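Parvulin 42 (Trypanosoma brucei brucei, PDB 6GMP) probably catalyses the cis-trans isomerisation of peptide bonds preceding proline, here through its C-terminal parvulin-type PPIase domain. Local coordinates at residues 36-48 and 105-117. Numbering follows the deposited sequence.
Sequences SRADAINLAQAIL and VSAPVETELGVHL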
loop_
_atom_site.group_PDB
_atom_site.type_symbol
_atom_site.label_atom_id
_atom_site.label_comp_id
_atom_site.label_asym_id
_atom_site.label_seq_id
_atom_site.Cartn_x
_atom_site.Cartn_y
_atom_site.Cartn_z
ATOM N N SER A 36 -8.535 6.207 -13.144
ATOM C CA SER A 36 -7.923 7.518 -13.012
ATOM C C SER A 36 -7.210 7.609 -11.668
ATOM O O SER A 36 -7.428 6.812 -10.766
ATOM C CB SER A 36 -8.985 8.588 -13.076
ATOM O OG SER A 36 -9.757 8.551 -11.892
ATOM N N ARG A 37 -6.355 8.615 -11.549
ATOM C CA ARG A 37 -5.717 8.925 -10.281
ATOM C C ARG A 37 -6.785 9.124 -9.190
ATOM O O ARG A 37 -6.673 8.583 -8.090
ATOM C CB ARG A 37 -4.866 10.183 -10.433
ATOM C CG ARG A 37 -4.191 10.628 -9.148
ATOM C CD ARG A 37 -3.364 11.867 -9.359
ATOM N NE ARG A 37 -2.887 12.412 -8.089
ATOM C CZ ARG A 37 -3.525 13.348 -7.391
ATOM N NH1 ARG A 37 -4.658 13.885 -7.844
ATOM N NH2 ARG A 37 -3.015 13.774 -6.247
ATOM N N ALA A 38 -7.828 9.880 -9.500
ATOM C CA ALA A 38 -8.889 10.115 -8.541
ATOM C C ALA A 38 -9.534 8.812 -8.124
ATOM O O ALA A 38 -9.851 8.632 -6.939
ATOM C CB ALA A 38 -9.913 11.077 -9.112
ATOM N N ASP A 39 -9.760 7.921 -9.078
ATOM C CA ASP A 39 -10.344 6.624 -8.766
ATOM C C ASP A 39 -9.455 5.854 -7.784
ATOM O O ASP A 39 -9.959 5.219 -6.853
ATOM C CB ASP A 39 -10.504 5.772 -10.019
ATOM C CG ASP A 39 -11.529 6.315 -10.999
ATOM O OD1 ASP A 39 -12.406 7.125 -10.648
ATOM O OD2 ASP A 39 -11.424 5.883 -12.177
ATOM N N ALA A 40 -8.142 5.878 -7.992
ATOM C CA ALA A 40 -7.206 5.159 -7.117
ATOM C C ALA A 40 -7.243 5.735 -5.699
ATOM O O ALA A 40 -7.236 4.992 -4.718
ATOM C CB ALA A 40 -5.798 5.238 -7.672
ATOM N N ILE A 41 -7.274 7.057 -5.585
ATOM C CA ILE A 41 -7.364 7.687 -4.278
ATOM C C ILE A 41 -8.645 7.285 -3.581
ATOM O O ILE A 41 -8.628 6.937 -2.401
ATOM C CB ILE A 41 -7.265 9.205 -4.430
ATOM C CG1 ILE A 41 -5.856 9.598 -4.911
ATOM C CG2 ILE A 41 -7.583 9.917 -3.123
ATOM C CD1 ILE A 41 -5.736 11.049 -5.339
ATOM N N ASN A 42 -9.760 7.321 -4.291
ATOM C CA ASN A 42 -11.025 6.961 -3.678
ATOM C C ASN A 42 -11.060 5.503 -3.277
ATOM O O ASN A 42 -11.597 5.164 -2.227
ATOM C CB ASN A 42 -12.174 7.273 -4.624
ATOM C CG ASN A 42 -12.458 8.744 -4.704
ATOM O OD1 ASN A 42 -12.323 9.474 -3.714
ATOM N ND2 ASN A 42 -12.893 9.193 -5.867
ATOM N N LEU A 43 -10.473 4.643 -4.086
ATOM C CA LEU A 43 -10.436 3.228 -3.770
ATOM C C LEU A 43 -9.580 2.975 -2.533
ATOM O O LEU A 43 -10.012 2.277 -1.608
ATOM C CB LEU A 43 -9.911 2.426 -4.956
ATOM C CG LEU A 43 -9.743 0.926 -4.721
ATOM C CD1 LEU A 43 -11.035 0.339 -4.240
ATOM C CD2 LEU A 43 -9.304 0.250 -6.004
ATOM N N ALA A 44 -8.374 3.539 -2.490
ATOM C CA ALA A 44 -7.507 3.379 -1.331
ATOM C C ALA A 44 -8.196 3.877 -0.060
ATOM O O ALA A 44 -8.107 3.255 1.012
ATOM C CB ALA A 44 -6.205 4.118 -1.561
ATOM N N GLN A 45 -8.895 4.996 -0.162
ATOM C CA GLN A 45 -9.630 5.526 0.978
ATOM C C GLN A 45 -10.678 4.533 1.474
ATOM O O GLN A 45 -10.833 4.337 2.684
ATOM C CB GLN A 45 -10.289 6.853 0.606
ATOM C CG GLN A 45 -11.170 7.457 1.692
ATOM C CD GLN A 45 -10.430 7.683 2.996
ATOM O OE1 GLN A 45 -9.221 7.956 3.003
ATOM N NE2 GLN A 45 -11.151 7.583 4.108
ATOM N N ALA A 46 -11.419 3.927 0.550
ATOM C CA ALA A 46 -12.467 2.993 0.937
ATOM C C ALA A 46 -11.913 1.716 1.560
ATOM O O ALA A 46 -12.471 1.225 2.552
ATOM C CB ALA A 46 -13.342 2.651 -0.250
ATOM N N ILE A 47 -10.830 1.167 0.997
ATOM C CA ILE A 47 -10.318 -0.106 1.485
ATOM C C ILE A 47 -9.727 0.080 2.883
ATOM O O ILE A 47 -9.734 -0.860 3.697
ATOM C CB ILE A 47 -9.394 -0.809 0.482
ATOM C CG1 ILE A 47 -8.161 0.026 0.215
ATOM C CG2 ILE A 47 -10.175 -1.114 -0.808
ATOM C CD1 ILE A 47 -7.174 -0.644 -0.740
ATOM N N LEU A 48 -9.245 1.286 3.165
ATOM C CA LEU A 48 -8.763 1.617 4.492
ATOM C C LEU A 48 -9.936 1.847 5.446
ATOM O O LEU A 48 -10.030 1.255 6.535
ATOM C CB LEU A 48 -7.936 2.891 4.425
ATOM C CG LEU A 48 -7.508 3.517 5.751
ATOM C CD1 LEU A 48 -6.513 2.618 6.512
ATOM C CD2 LEU A 48 -6.920 4.894 5.487
ATOM N N VAL A 105 -1.783 1.721 10.364
ATOM C CA VAL A 105 -1.903 1.826 8.912
ATOM C C VAL A 105 -2.062 3.299 8.519
ATOM O O VAL A 105 -2.874 4.024 9.095
ATOM C CB VAL A 105 -3.114 1.030 8.359
ATOM C CG1 VAL A 105 -3.241 1.201 6.849
ATOM C CG2 VAL A 105 -3.030 -0.457 8.734
ATOM N N SER A 106 -1.284 3.742 7.541
ATOM C CA SER A 106 -1.322 5.130 7.116
ATOM C C SER A 106 -2.626 5.486 6.409
ATOM O O SER A 106 -3.379 4.612 5.973
ATOM C CB SER A 106 -0.170 5.413 6.161
ATOM O OG SER A 106 -0.368 4.757 4.917
ATOM N N ALA A 107 -2.866 6.786 6.279
ATOM C CA ALA A 107 -3.831 7.290 5.321
ATOM C C ALA A 107 -3.253 7.047 3.941
ATOM O O ALA A 107 -2.064 6.754 3.813
ATOM C CB ALA A 107 -4.058 8.761 5.522
ATOM N N PRO A 108 -4.083 7.157 2.899
ATOM C CA PRO A 108 -3.523 6.976 1.556
ATOM C C PRO A 108 -2.391 7.961 1.279
ATOM O O PRO A 108 -2.532 9.152 1.524
ATOM C CB PRO A 108 -4.720 7.242 0.639
ATOM C CG PRO A 108 -5.931 6.914 1.486
ATOM C CD PRO A 108 -5.545 7.360 2.873
ATOM N N VAL A 109 -1.268 7.447 0.796
ATOM C CA VAL A 109 -0.141 8.293 0.417
ATOM C C VAL A 109 0.279 7.955 -0.998
ATOM O O VAL A 109 0.389 6.788 -1.380
ATOM C CB VAL A 109 1.066 8.167 1.374
ATOM C CG1 VAL A 109 1.553 6.744 1.476
ATOM C CG2 VAL A 109 2.195 9.075 0.913
ATOM N N GLU A 110 0.513 8.998 -1.773
ATOM C CA GLU A 110 0.752 8.845 -3.186
ATOM C C GLU A 110 2.230 8.977 -3.525
ATOM O O GLU A 110 2.950 9.807 -2.954
ATOM C CB GLU A 110 -0.048 9.900 -3.929
ATOM C CG GLU A 110 -0.015 9.741 -5.410
ATOM C CD GLU A 110 -0.787 10.832 -6.097
ATOM O OE1 GLU A 110 -1.234 11.767 -5.394
ATOM O OE2 GLU A 110 -0.933 10.754 -7.329
ATOM N N THR A 111 2.672 8.148 -4.460
ATOM C CA THR A 111 3.984 8.294 -5.066
ATOM C C THR A 111 3.854 8.029 -6.561
ATOM O O THR A 111 2.746 7.848 -7.064
ATOM C CB THR A 111 4.989 7.303 -4.491
ATOM O OG1 THR A 111 4.668 5.986 -4.947
ATOM C CG2 THR A 111 4.978 7.341 -2.969
ATOM N N GLU A 112 4.982 7.979 -7.261
ATOM C CA GLU A 112 4.984 7.684 -8.686
ATOM C C GLU A 112 4.413 6.301 -8.977
ATOM O O GLU A 112 3.974 6.035 -10.101
ATOM C CB GLU A 112 6.409 7.764 -9.235
ATOM C CG GLU A 112 6.950 9.176 -9.348
ATOM C CD GLU A 112 6.311 9.949 -10.485
ATOM O OE1 GLU A 112 6.828 9.864 -11.620
ATOM O OE2 GLU A 112 5.295 10.639 -10.249
ATOM N N LEU A 113 4.450 5.428 -7.976
ATOM C CA LEU A 113 4.012 4.043 -8.131
ATOM C C LEU A 113 2.502 3.883 -8.087
ATOM O O LEU A 113 1.971 2.893 -8.588
ATOM C CB LEU A 113 4.622 3.168 -7.038
ATOM C CG LEU A 113 6.147 3.093 -7.015
ATOM C CD1 LEU A 113 6.579 2.292 -5.806
ATOM C CD2 LEU A 113 6.677 2.486 -8.293
ATOM N N GLY A 114 1.825 4.840 -7.460
ATOM C CA GLY A 114 0.396 4.743 -7.211
ATOM C C GLY A 114 0.046 5.248 -5.825
ATOM O O GLY A 114 0.770 6.062 -5.244
ATOM N N VAL A 115 -1.071 4.763 -5.304
ATOM C CA VAL A 115 -1.548 5.179 -4.002
ATOM C C VAL A 115 -1.332 4.040 -3.011
ATOM O O VAL A 115 -1.802 2.920 -3.230
ATOM C CB VAL A 115 -3.038 5.574 -4.069
ATOM C CG1 VAL A 115 -3.521 6.081 -2.719
ATOM C CG2 VAL A 115 -3.251 6.633 -5.153
ATOM N N HIS A 116 -0.602 4.331 -1.938
ATOM C CA HIS A 116 -0.231 3.327 -0.941
ATOM C C HIS A 116 -1.035 3.423 0.345
ATOM O O HIS A 116 -1.389 4.516 0.778
ATOM C CB HIS A 116 1.232 3.494 -0.517
ATOM C CG HIS A 116 2.213 3.588 -1.641
ATOM N ND1 HIS A 116 3.169 2.625 -1.865
ATOM C CD2 HIS A 116 2.449 4.567 -2.544
ATOM C CE1 HIS A 116 3.926 2.985 -2.885
ATOM N NE2 HIS A 116 3.517 4.167 -3.311
ATOM N N LEU A 117 -1.261 2.271 0.973
ATOM C CA LEU A 117 -1.550 2.220 2.401
ATOM C C LEU A 117 -0.341 1.537 2.992
ATOM O O LEU A 117 0.022 0.457 2.544
ATOM C CB LEU A 117 -2.794 1.379 2.692
ATOM C CG LEU A 117 -4.111 1.857 2.070
ATOM C CD1 LEU A 117 -5.248 0.903 2.445
ATOM C CD2 LEU A 117 -4.476 3.258 2.459
#
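Helix 37-48 runs alongside strand 114-117, almost parallel to it, and packs on the chain leading into strand 109-111; the axes of helix and strand 114-117 lie 8.3 Å apart, inclined by only 10°. Ala44 comes nearest to Pro108, 6.1 Å between their CA atoms, a closeness that suits the short alanine side chain. Ala44 CB rests 3.5 Å from Val115 CG1, while Val115 CG2 reaches Ala40 CB and Ile41 CG1, so the branched valine spans a full helical turn. Val115 and Leu117 both point at the helix, apolar groups suited to this buried interface. Leu117 CD1 touches both Ile47 CG1, at 3.8 Å, and Leu48 CB. Leu48, with CG anti to the backbone N (chi1 171°), divides its tip: CD1 meets Val105 CG1 at 3.6 Å and CD2 packs on the Pro108 ring near CD. At the exposed end, Arg37, long and extended from CG to NE, can reach Glu110 and grips it side-on in a salt bridge, NE to OE2 at 2.7 Å and NH2 to OE1 at 2.8 Å. The guanidinium and carboxylate planes are nearly coplanar, 30° apart; Ile41 CD1 covers one guanidinium face and, with the two-point grip, probably limits its rotation. The capping box of Ser36 and Asp39 starts the helix. Strands 109-111 and 114-117 form a beta hairpin closed by a type I turn; strand 6-13 pairs with the other edge of 114-117. A helix packed over such an antiparallel sheet, strand order 2-1-4-3, is characteristic of the parvulin fold.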